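Local coordinates for chitinase (Thermococcus chitonophagus, PDB 5XSW), which probably hydrolyses chitin at internal linkages and is represented here by the C-terminal part of a longer protein, with a glycan bound, at residues Y171-A176 with G216-K221; A210-W215 with P376-I381; G227-I232 with E236-V241. All coordinates share one frame; numbering follows the deposited sequence.

Interaction 1 of 3, residues Y171-A176 with G216-K221; sequences YPLNLA and GTAVTK. With NDG (2-acetamido-2-deoxy-alpha-D-glucopyranose), chain C.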
loop_
_atom_site.group_PDB
_atom_site.type_symbol
_atom_site.label_atom_id
_atom_site.label_comp_id
_atom_site.label_asym_id
_atom_site.label_seq_id
_atom_site.Cartn_x
_atom_site.Cartn_y
_atom_site.Cartn_z
ATOM N N TYR A 171 -1.196 -33.052 -4.843
ATOM C CA TYR A 171 -0.613 -32.001 -5.668
ATOM C C TYR A 171 0.766 -31.688 -5.116
ATOM O O TYR A 171 0.966 -31.729 -3.905
ATOM C CB TYR A 171 -1.509 -30.758 -5.652
ATOM C CG TYR A 171 -1.137 -29.725 -6.692
ATOM C CD1 TYR A 171 -1.612 -29.819 -7.990
ATOM C CD2 TYR A 171 -0.307 -28.654 -6.375
ATOM C CE1 TYR A 171 -1.244 -28.889 -8.938
ATOM C CE2 TYR A 171 0.031 -27.739 -7.307
ATOM C CZ TYR A 171 -0.445 -27.844 -8.573
ATOM O OH TYR A 171 -0.093 -26.909 -9.511
ATOM N N PRO A 172 1.732 -31.381 -5.990
ATOM C CA PRO A 172 3.083 -31.106 -5.452
ATOM C C PRO A 172 3.218 -29.684 -4.856
ATOM O O PRO A 172 3.672 -28.732 -5.522
ATOM C CB PRO A 172 3.993 -31.280 -6.683
ATOM C CG PRO A 172 3.074 -30.904 -7.880
ATOM C CD PRO A 172 1.694 -31.433 -7.470
ATOM N N LEU A 173 2.874 -29.551 -3.580
ATOM C CA LEU A 173 2.710 -28.237 -2.979
ATOM C C LEU A 173 4.096 -27.714 -2.697
ATOM O O LEU A 173 4.862 -28.345 -1.937
ATOM C CB LEU A 173 1.915 -28.324 -1.656
ATOM C CG LEU A 173 1.999 -27.121 -0.717
ATOM C CD1 LEU A 173 1.425 -25.839 -1.393
ATOM C CD2 LEU A 173 1.159 -27.484 0.543
ATOM N N ASN A 174 4.416 -26.541 -3.251
ATOM C CA ASN A 174 5.721 -25.919 -3.011
ATOM C C ASN A 174 6.881 -26.875 -3.268
ATOM O O ASN A 174 7.879 -26.812 -2.559
ATOM C CB ASN A 174 5.798 -25.368 -1.586
ATOM C CG ASN A 174 4.902 -24.156 -1.424
ATOM O OD1 ASN A 174 4.583 -23.525 -2.436
ATOM N ND2 ASN A 174 4.465 -23.840 -0.180
ATOM N N LEU A 175 6.671 -27.751 -4.248
ATOM C CA LEU A 175 7.626 -28.775 -4.734
ATOM C C LEU A 175 7.805 -29.959 -3.776
ATOM O O LEU A 175 8.696 -30.798 -3.972
ATOM C CB LEU A 175 8.989 -28.163 -5.020
ATOM C CG LEU A 175 9.047 -27.028 -6.058
ATOM C CD1 LEU A 175 10.514 -26.681 -6.335
ATOM C CD2 LEU A 175 8.342 -27.413 -7.321
ATOM N N ALA A 176 6.993 -30.036 -2.731
ATOM C CA ALA A 176 7.054 -31.227 -1.875
ATOM C C ALA A 176 6.303 -32.368 -2.564
ATOM O O ALA A 176 5.401 -32.129 -3.373
ATOM C CB ALA A 176 6.455 -30.923 -0.505
ATOM N N GLY A 216 1.480 -22.290 5.908
ATOM C CA GLY A 216 0.928 -21.924 7.223
ATOM C C GLY A 216 0.017 -23.022 7.770
ATOM O O GLY A 216 -0.088 -23.229 8.975
ATOM N N THR A 217 -0.563 -23.799 6.864
ATOM C CA THR A 217 -1.718 -24.664 7.158
ATOM C C THR A 217 -1.534 -26.033 6.541
ATOM O O THR A 217 -2.496 -26.708 6.259
ATOM C CB THR A 217 -3.003 -24.028 6.573
ATOM O OG1 THR A 217 -2.704 -23.681 5.196
ATOM C CG2 THR A 217 -3.329 -22.739 7.315
ATOM N N ALA A 218 -0.289 -26.442 6.321
ATOM C CA ALA A 218 -0.053 -27.758 5.785
ATOM C C ALA A 218 1.251 -28.292 6.348
ATOM O O ALA A 218 2.175 -27.527 6.635
ATOM C CB ALA A 218 -0.006 -27.737 4.267
ATOM N N VAL A 219 1.325 -29.617 6.500
ATOM C CA VAL A 219 2.574 -30.242 6.961
ATOM C C VAL A 219 2.920 -31.271 5.902
ATOM O O VAL A 219 2.105 -31.517 5.037
ATOM C CB VAL A 219 2.431 -30.910 8.361
ATOM C CG1 VAL A 219 2.229 -29.826 9.448
ATOM C CG2 VAL A 219 1.249 -31.939 8.342
ATOM N N THR A 220 4.098 -31.909 5.999
ATOM C CA THR A 220 4.479 -32.879 4.970
ATOM C C THR A 220 5.390 -33.951 5.594
ATOM O O THR A 220 6.095 -33.694 6.574
ATOM C CB THR A 220 5.220 -32.172 3.746
ATOM O OG1 THR A 220 5.611 -33.156 2.790
ATOM C CG2 THR A 220 6.466 -31.416 4.219
ATOM N N LYS A 221 5.356 -35.152 5.027
ATOM C CA LYS A 221 6.359 -36.178 5.368
ATOM C C LYS A 221 7.577 -36.139 4.474
ATOM O O LYS A 221 8.469 -36.932 4.641
ATOM C CB LYS A 221 5.761 -37.575 5.284
ATOM C CG LYS A 221 4.524 -37.760 6.095
ATOM C CD LYS A 221 4.157 -39.224 6.148
ATOM C CE LYS A 221 3.257 -39.556 7.337
ATOM N NZ LYS A 221 2.321 -40.674 6.981
HETATM C C1 NDG C . 8.613 -23.021 -2.445
HETATM C C2 NDG C . 7.732 -22.333 -3.482
HETATM C C3 NDG C . 7.523 -20.884 -3.190
HETATM C C4 NDG C . 7.100 -20.579 -1.764
HETATM C C5 NDG C . 8.052 -21.258 -0.773
HETATM C C6 NDG C . 7.506 -21.238 0.647
HETATM C C7 NDG C . 7.754 -23.251 -5.808
HETATM C C8 NDG C . 8.409 -23.371 -7.230
HETATM O O5 NDG C . 8.189 -22.669 -1.059
HETATM O O3 NDG C . 6.499 -20.418 -4.103
HETATM O O4 NDG C . 7.338 -19.200 -1.484
HETATM O O6 NDG C . 8.488 -21.737 1.564
HETATM O O7 NDG C . 6.678 -23.756 -5.547
HETATM N N2 NDG C . 8.383 -22.485 -4.778
HETATM O O1 NDG C . 9.895 -22.567 -2.547
#
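L173 and A218 make the apolar half of this small contact, the methyl CD2 of L173 resting on A218 CB at 3.9 Å. The isobutyl group gets there because CG stands anti to the backbone N (chi1 163°), and T377 of helix 374-386 and A211 of helix 203-214 enclose it further. A second, looser touch lies along the chain, where A176 CB comes 4.1 Å from T220 OG1; that hydroxyl has its polar partners in S178 O and D222 N. A backbone bond from A176 N to L173 O, 2.8 Å long, closes a type I' beta turn with N174 and L175 at its corners. The turn meets the glycan by van der Waals contact: L175 CG is 3.9 Å from the acetamide methyl C8 of NDG, and N174 CA 3.5 Å from NDG O7. The N174 amide lies alongside the sugar, OD1 accepting from K212 NZ and ND2 giving a weak bond to A211 O. An alanine here would remove both bonds and would probably leave the K212 ammonium short of an acceptor beside the sugar. The contact is thus mainly apolar toward 216-221, and its polar tie to the sugar is indirect, through K212.

Interaction 2 of 3, residues A210-W215 with P376-I381; sequences AAKENW and PTVINI. With NAG (2-acetamido-2-deoxy-beta-D-glucopyranose), chain B; NDG (2-acetamido-2-deoxy-alpha-D-glucopyranose), chain C.
K212 NZ is gripped from several sides and reaches T377 through a water. Besides N174 OD1, its acceptors are NDG O3 at 2.9 Å, G372 O and the water, 3.2 Å away, so four groups must share three hydrogens. That water in turn donates to T377 OG1 at 2.9 Å, the hydroxyl being bonded to G373 O as well. These acceptors hold the ammonium beside the sugar. The lysine chain bends at chi2 (60°) and crosses T377 and V378 at about right angles, with CB on V378 CG2 at 3.7 Å and CD on T377 CG2 at 3.9 Å. One residue on, E213 faces the other sugar. Its OE2 accepts a 2.6 Å bond from NAG O4, its backbone O accepts NAG N2 at 2.7 Å (157° at the hydrogen), and its OE1 is bonded to H374 NE2. The end of this helix thus supplies K212, E213, N214 and W215 to the glycan pocket, the W215 ring having NDG O6 at its edge. The helix segments run roughly antiparallel, at 148°, with axes 9.5 Å apart. A211 and I381 meet at the side where M181 of strand 179-181 lies against both, while V378 also touches D333 of helix 327-338.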
loop_
_atom_site.group_PDB
_atom_site.type_symbol
_atom_site.label_atom_id
_atom_site.label_comp_id
_atom_site.label_asym_id
_atom_site.label_seq_id
_atom_site.Cartn_x
_atom_site.Cartn_y
_atom_site.Cartn_z
ATOM N N ALA A 210 -2.879 -19.963 2.535
ATOM C CA ALA A 210 -1.766 -19.923 3.502
ATOM C C ALA A 210 -0.762 -21.048 3.219
ATOM O O ALA A 210 0.450 -20.901 3.479
ATOM C CB ALA A 210 -2.290 -20.029 4.957
ATOM N N ALA A 211 -1.254 -22.206 2.753
ATOM C CA ALA A 211 -0.363 -23.335 2.525
ATOM C C ALA A 211 0.651 -22.986 1.381
ATOM O O ALA A 211 1.879 -23.222 1.479
ATOM C CB ALA A 211 -1.188 -24.591 2.178
ATOM N N LYS A 212 0.115 -22.414 0.303
ATOM C CA LYS A 212 0.946 -21.990 -0.843
ATOM C C LYS A 212 1.904 -20.879 -0.415
ATOM O O LYS A 212 3.121 -20.941 -0.722
ATOM C CB LYS A 212 0.048 -21.527 -2.017
ATOM C CG LYS A 212 0.846 -20.877 -3.171
ATOM C CD LYS A 212 1.877 -21.884 -3.741
ATOM C CE LYS A 212 3.087 -21.149 -4.301
ATOM N NZ LYS A 212 4.185 -22.019 -4.759
ATOM N N GLU A 213 1.390 -19.876 0.282
ATOM C CA GLU A 213 2.198 -18.672 0.601
ATOM C C GLU A 213 3.333 -18.947 1.562
ATOM O O GLU A 213 4.423 -18.366 1.412
ATOM C CB GLU A 213 1.329 -17.573 1.210
ATOM C CG GLU A 213 0.383 -16.937 0.141
ATOM C CD GLU A 213 1.111 -16.097 -0.893
ATOM O OE1 GLU A 213 0.387 -15.602 -1.799
ATOM O OE2 GLU A 213 2.360 -15.864 -0.757
ATOM N N ASN A 214 3.082 -19.774 2.590
ATOM C CA ASN A 214 4.136 -19.999 3.603
ATOM C C ASN A 214 3.900 -21.236 4.440
ATOM O O ASN A 214 4.219 -21.247 5.628
ATOM C CB ASN A 214 4.216 -18.732 4.501
ATOM C CG ASN A 214 5.450 -18.675 5.431
ATOM O OD1 ASN A 214 6.451 -19.369 5.238
ATOM N ND2 ASN A 214 5.351 -17.819 6.477
ATOM N N TRP A 215 3.318 -22.258 3.831
ATOM C CA TRP A 215 3.116 -23.532 4.532
ATOM C C TRP A 215 2.367 -23.282 5.850
ATOM O O TRP A 215 2.607 -23.970 6.822
ATOM C CB TRP A 215 4.486 -24.211 4.829
ATOM C CG TRP A 215 5.096 -24.949 3.683
ATOM C CD1 TRP A 215 6.071 -24.458 2.792
ATOM C CD2 TRP A 215 4.768 -26.277 3.217
ATOM N NE1 TRP A 215 6.408 -25.450 1.904
ATOM C CE2 TRP A 215 5.618 -26.558 2.116
ATOM C CE3 TRP A 215 3.870 -27.270 3.650
ATOM C CZ2 TRP A 215 5.605 -27.796 1.441
ATOM C CZ3 TRP A 215 3.865 -28.515 2.977
ATOM C CH2 TRP A 215 4.699 -28.746 1.852
ATOM N N PRO A 376 -2.857 -22.539 -9.930
ATOM C CA PRO A 376 -3.263 -23.954 -9.924
ATOM C C PRO A 376 -3.085 -24.633 -8.542
ATOM O O PRO A 376 -3.852 -25.513 -8.198
ATOM C CB PRO A 376 -2.313 -24.617 -10.957
ATOM C CG PRO A 376 -1.106 -23.659 -11.066
ATOM C CD PRO A 376 -1.767 -22.276 -10.911
ATOM N N THR A 377 -2.068 -24.271 -7.785
ATOM C CA THR A 377 -1.911 -24.866 -6.446
ATOM C C THR A 377 -3.100 -24.533 -5.542
ATOM O O THR A 377 -3.675 -25.419 -4.910
ATOM C CB THR A 377 -0.605 -24.371 -5.759
ATOM O OG1 THR A 377 0.529 -24.713 -6.579
ATOM C CG2 THR A 377 -0.403 -25.005 -4.342
ATOM N N VAL A 378 -3.446 -23.249 -5.460
ATOM C CA VAL A 378 -4.446 -22.805 -4.495
ATOM C C VAL A 378 -5.813 -23.382 -4.917
ATOM O O VAL A 378 -6.621 -23.847 -4.103
ATOM C CB VAL A 378 -4.481 -21.256 -4.424
ATOM C CG1 VAL A 378 -5.714 -20.774 -3.660
ATOM C CG2 VAL A 378 -3.159 -20.730 -3.671
ATOM N N ILE A 379 -6.051 -23.384 -6.221
ATOM C CA ILE A 379 -7.338 -23.890 -6.714
ATOM C C ILE A 379 -7.459 -25.390 -6.504
ATOM O O ILE A 379 -8.496 -25.871 -6.012
ATOM C CB ILE A 379 -7.503 -23.493 -8.213
ATOM C CG1 ILE A 379 -8.296 -22.186 -8.288
ATOM C CG2 ILE A 379 -8.023 -24.594 -9.002
ATOM C CD1 ILE A 379 -7.528 -21.017 -7.887
ATOM N N ASN A 380 -6.395 -26.128 -6.813
ATOM C CA ASN A 380 -6.384 -27.580 -6.576
ATOM C C ASN A 380 -6.580 -27.933 -5.098
ATOM O O ASN A 380 -7.347 -28.840 -4.752
ATOM C CB ASN A 380 -5.076 -28.189 -7.089
ATOM C CG ASN A 380 -5.034 -28.195 -8.639
ATOM O OD1 ASN A 380 -6.072 -28.338 -9.323
ATOM N ND2 ASN A 380 -3.855 -27.978 -9.189
ATOM N N ILE A 381 -5.902 -27.220 -4.211
ATOM C CA ILE A 381 -6.045 -27.551 -2.779
ATOM C C ILE A 381 -7.447 -27.187 -2.266
ATOM O O ILE A 381 -8.053 -27.954 -1.490
ATOM C CB ILE A 381 -4.925 -26.852 -1.919
ATOM C CG1 ILE A 381 -3.573 -27.471 -2.274
ATOM C CG2 ILE A 381 -5.185 -27.006 -0.402
ATOM C CD1 ILE A 381 -2.349 -26.817 -1.524
HETATM C C1 NAG B . 6.231 -18.319 -1.494
HETATM C C2 NAG B . 6.602 -17.062 -0.805
HETATM C C3 NAG B . 5.550 -15.985 -1.013
HETATM C C4 NAG B . 5.210 -15.781 -2.460
HETATM C C5 NAG B . 4.813 -17.077 -3.039
HETATM C C6 NAG B . 4.550 -16.880 -4.508
HETATM C C7 NAG B . 7.934 -16.990 1.349
HETATM C C8 NAG B . 8.003 -17.288 2.870
HETATM N N2 NAG B . 6.771 -17.341 0.637
HETATM O O3 NAG B . 5.948 -14.716 -0.452
HETATM O O4 NAG B . 4.035 -14.954 -2.597
HETATM O O5 NAG B . 5.890 -18.070 -2.905
HETATM O O6 NAG B . 4.305 -18.208 -4.957
HETATM O O7 NAG B . 8.844 -16.435 0.722
HETATM C C1 NDG C . 8.613 -23.021 -2.445
HETATM C C2 NDG C . 7.732 -22.333 -3.482
HETATM C C3 NDG C . 7.523 -20.884 -3.190
HETATM C C4 NDG C . 7.100 -20.579 -1.764
HETATM C C5 NDG C . 8.052 -21.258 -0.773
HETATM C C6 NDG C . 7.506 -21.238 0.647
HETATM C C7 NDG C . 7.754 -23.251 -5.808
HETATM C C8 NDG C . 8.409 -23.371 -7.230
HETATM O O5 NDG C . 8.189 -22.669 -1.059
HETATM O O3 NDG C . 6.499 -20.418 -4.103
HETATM O O4 NDG C . 7.338 -19.200 -1.484
HETATM O O6 NDG C . 8.488 -21.737 1.564
HETATM O O7 NDG C . 6.678 -23.756 -5.547
HETATM N N2 NDG C . 8.383 -22.485 -4.778
HETATM O O1 NDG C . 9.895 -22.567 -2.547
HETATM O O HOH W 1 3.127 -24.979 -5.296
#

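Interaction 3 of 3, residues G227-I232 with E236-V241; sequences GYKVII and EYYWPV. With PO4 (phosphate ion), chain F.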
loop_
_atom_site.group_PDB
_atom_site.type_symbol
_atom_site.label_atom_id
_atom_site.label_comp_id
_atom_site.label_asym_id
_atom_site.label_seq_id
_atom_site.Cartn_x
_atom_site.Cartn_y
_atom_site.Cartn_z
ATOM N N GLY A 227 11.499 -28.514 8.808
ATOM C CA GLY A 227 10.522 -27.643 9.417
ATOM C C GLY A 227 10.362 -28.057 10.863
ATOM O O GLY A 227 11.134 -28.891 11.378
ATOM N N TYR A 228 9.394 -27.430 11.529
ATOM C CA TYR A 228 9.083 -27.764 12.883
ATOM C C TYR A 228 8.501 -29.174 12.830
ATOM O O TYR A 228 7.854 -29.535 11.864
ATOM C CB TYR A 228 8.096 -26.721 13.487
ATOM C CG TYR A 228 8.740 -25.348 13.460
ATOM C CD1 TYR A 228 9.669 -24.979 14.445
ATOM C CD2 TYR A 228 8.489 -24.453 12.425
ATOM C CE1 TYR A 228 10.306 -23.735 14.420
ATOM C CE2 TYR A 228 9.111 -23.171 12.375
ATOM C CZ TYR A 228 10.023 -22.834 13.387
ATOM O OH TYR A 228 10.652 -21.636 13.369
ATOM N N LYS A 229 8.745 -29.966 13.864
ATOM C CA LYS A 229 8.179 -31.312 13.963
ATOM C C LYS A 229 6.796 -31.234 14.576
ATOM O O LYS A 229 6.590 -30.598 15.606
ATOM C CB LYS A 229 9.032 -32.219 14.860
ATOM C CG LYS A 229 10.483 -32.133 14.579
ATOM C CD LYS A 229 10.753 -32.487 13.177
ATOM C CE LYS A 229 12.223 -32.905 13.106
ATOM N NZ LYS A 229 13.105 -31.834 13.628
ATOM N N VAL A 230 5.834 -31.854 13.926
ATOM C CA VAL A 230 4.493 -31.894 14.458
ATOM C C VAL A 230 4.115 -33.385 14.443
ATOM O O VAL A 230 4.250 -34.070 13.405
ATOM C CB VAL A 230 3.530 -31.061 13.600
ATOM C CG1 VAL A 230 2.081 -31.213 14.123
ATOM C CG2 VAL A 230 3.945 -29.580 13.630
ATOM N N ILE A 231 3.690 -33.916 15.584
ATOM C CA ILE A 231 3.291 -35.324 15.613
ATOM C C ILE A 231 1.768 -35.365 15.514
ATOM O O ILE A 231 1.082 -34.783 16.356
ATOM C CB ILE A 231 3.709 -36.048 16.951
ATOM C CG1 ILE A 231 5.200 -35.871 17.277
ATOM C CG2 ILE A 231 3.290 -37.528 16.968
ATOM C CD1 ILE A 231 6.095 -36.230 16.201
ATOM N N ILE A 232 1.214 -36.093 14.552
ATOM C CA ILE A 232 -0.251 -36.107 14.439
ATOM C C ILE A 232 -0.673 -37.561 14.454
ATOM O O ILE A 232 -0.172 -38.356 13.655
ATOM C CB ILE A 232 -0.764 -35.414 13.156
ATOM C CG1 ILE A 232 -0.353 -33.937 13.168
ATOM C CG2 ILE A 232 -2.314 -35.525 13.105
ATOM C CD1 ILE A 232 -0.542 -33.270 11.826
ATOM N N GLU A 236 5.161 -38.593 12.583
ATOM C CA GLU A 236 5.960 -37.389 12.512
ATOM C C GLU A 236 5.748 -36.627 11.182
ATOM O O GLU A 236 5.868 -37.203 10.111
ATOM C CB GLU A 236 7.428 -37.718 12.647
ATOM C CG GLU A 236 8.274 -36.447 12.850
ATOM C CD GLU A 236 9.755 -36.747 12.825
ATOM O OE1 GLU A 236 10.085 -37.941 12.663
ATOM O OE2 GLU A 236 10.586 -35.820 12.992
ATOM N N TYR A 237 5.407 -35.357 11.264
ATOM C CA TYR A 237 5.339 -34.485 10.055
ATOM C C TYR A 237 6.307 -33.287 10.211
ATOM O O TYR A 237 6.657 -32.927 11.336
ATOM C CB TYR A 237 3.921 -33.960 9.841
ATOM C CG TYR A 237 2.878 -34.996 9.417
ATOM C CD1 TYR A 237 2.217 -35.771 10.367
ATOM C CD2 TYR A 237 2.608 -35.227 8.087
ATOM C CE1 TYR A 237 1.282 -36.714 9.998
ATOM C CE2 TYR A 237 1.661 -36.152 7.690
ATOM C CZ TYR A 237 1.012 -36.895 8.655
ATOM O OH TYR A 237 0.088 -37.815 8.290
ATOM N N TYR A 238 6.704 -32.666 9.084
ATOM C CA TYR A 238 7.431 -31.411 9.116
ATOM C C TYR A 238 6.489 -30.280 8.741
ATOM O O TYR A 238 5.674 -30.435 7.830
ATOM C CB TYR A 238 8.654 -31.468 8.136
ATOM C CG TYR A 238 9.457 -32.714 8.424
ATOM C CD1 TYR A 238 10.196 -32.828 9.612
ATOM C CD2 TYR A 238 9.394 -33.832 7.571
ATOM C CE1 TYR A 238 10.912 -34.052 9.921
ATOM C CE2 TYR A 238 10.082 -35.047 7.875
ATOM C CZ TYR A 238 10.843 -35.141 9.046
ATOM O OH TYR A 238 11.518 -36.315 9.311
ATOM N N TRP A 239 6.629 -29.181 9.443
ATOM C CA TRP A 239 5.826 -27.959 9.201
ATOM C C TRP A 239 6.771 -26.894 8.641
ATOM O O TRP A 239 7.397 -26.210 9.410
ATOM C CB TRP A 239 5.226 -27.459 10.530
ATOM C CG TRP A 239 4.198 -26.345 10.387
ATOM C CD1 TRP A 239 3.487 -26.033 9.263
ATOM C CD2 TRP A 239 3.763 -25.447 11.407
ATOM N NE1 TRP A 239 2.645 -24.984 9.523
ATOM C CE2 TRP A 239 2.778 -24.614 10.837
ATOM C CE3 TRP A 239 4.102 -25.274 12.750
ATOM C CZ2 TRP A 239 2.144 -23.584 11.554
ATOM C CZ3 TRP A 239 3.460 -24.254 13.493
ATOM C CH2 TRP A 239 2.489 -23.411 12.876
ATOM N N PRO A 240 6.883 -26.782 7.307
ATOM C CA PRO A 240 7.929 -25.927 6.695
ATOM C C PRO A 240 7.574 -24.450 6.665
ATOM O O PRO A 240 7.983 -23.727 5.757
ATOM C CB PRO A 240 8.052 -26.492 5.245
ATOM C CG PRO A 240 7.266 -27.875 5.262
ATOM C CD PRO A 240 6.143 -27.581 6.300
ATOM N N VAL A 241 6.784 -24.000 7.628
ATOM C CA VAL A 241 6.435 -22.594 7.725
ATOM C C VAL A 241 7.646 -21.711 8.139
ATOM O O VAL A 241 8.469 -22.106 8.985
ATOM C CB VAL A 241 5.281 -22.434 8.744
ATOM C CG1 VAL A 241 5.727 -22.885 10.150
ATOM C CG2 VAL A 241 4.813 -20.957 8.853
HETATM P P PO4 F . 11.450 -18.901 10.826
HETATM O O1 PO4 F . 12.215 -18.500 12.092
HETATM O O2 PO4 F . 10.573 -20.186 11.152
HETATM O O3 PO4 F . 12.420 -19.342 9.776
HETATM O O4 PO4 F . 10.658 -17.674 10.268
#
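Y228 and W239 exchange two backbone hydrogen bonds, W239 N to Y228 O at 2.7 Å and the longer Y228 N to W239 O at 3.2 Å. Two residues along, V230 and Y237 do the same: Y237 N reaches V230 O at 2.8 Å, and V230 N reaches Y237 O at 2.9 Å in an almost straight bond (170° at the hydrogen). Between and beyond these hydrogen-bonded pairs stand the non-hydrogen-bonded pairs K229 with Y238 and I231 with E236. At the open end the Y228 hydroxyl donates to PO4 O2 at 2.7 Å, the ion lying at the ring edge and also held by I243 N and D244 N; it probably came from the crystallisation liquor. G227 lies so close to W239 O that a CB there would collide with it.

The face of K229, I231, E236 and Y238 is the more exposed one. The K229 chain runs alongside both E236 and the edge of the Y238 ring, yet NZ stays 4.8 Å from E236 OE2, so the opposite charges are near but form no salt bridge. Y228, Y237 and W239 lie on the other face. With CG anti to the backbone N (chi1 -170°), the W239 indole is brought against V241, whose CG1 sits above the ring centre, 3.4 Å from the plane; the indole also meets W182 edge to face. V230 CG2 leans on W239 CB, and I232 CB lies 4.0 Å from Y237 CE1. Y237 sends its hydroxyl to R180, and both Y237 and W239 cover V219 of strand 218-219. Crossing at 141°, the strands form a twisted two-stranded beta hairpin, closed by a short turn, with one face laid on the body of the domain and the other largely at the surface.

From the N terminus, the loop 171-176 comes first, then helix 203-214, strand 218-219, the hairpin 228-239 and, much later, helix 374-386. Interaction 1 closes a loop of about 40 residues, bringing 216-221 back to the glycan-lining turn. Interaction 2 starts inside that loop but closes only 161 residues further on, so the two cross; their centres are 8 Å apart and both touch NDG. Interaction 3 is a local closure, following interaction 1 in series and nested within the long loop of interaction 2. T220 O to Y238 N joins interactions 1 and 3, and P240 packs against W215 of interaction 2. Interactions 1 and 2 line the pocket; the hairpin packs beside it through W215 and strand 218-219.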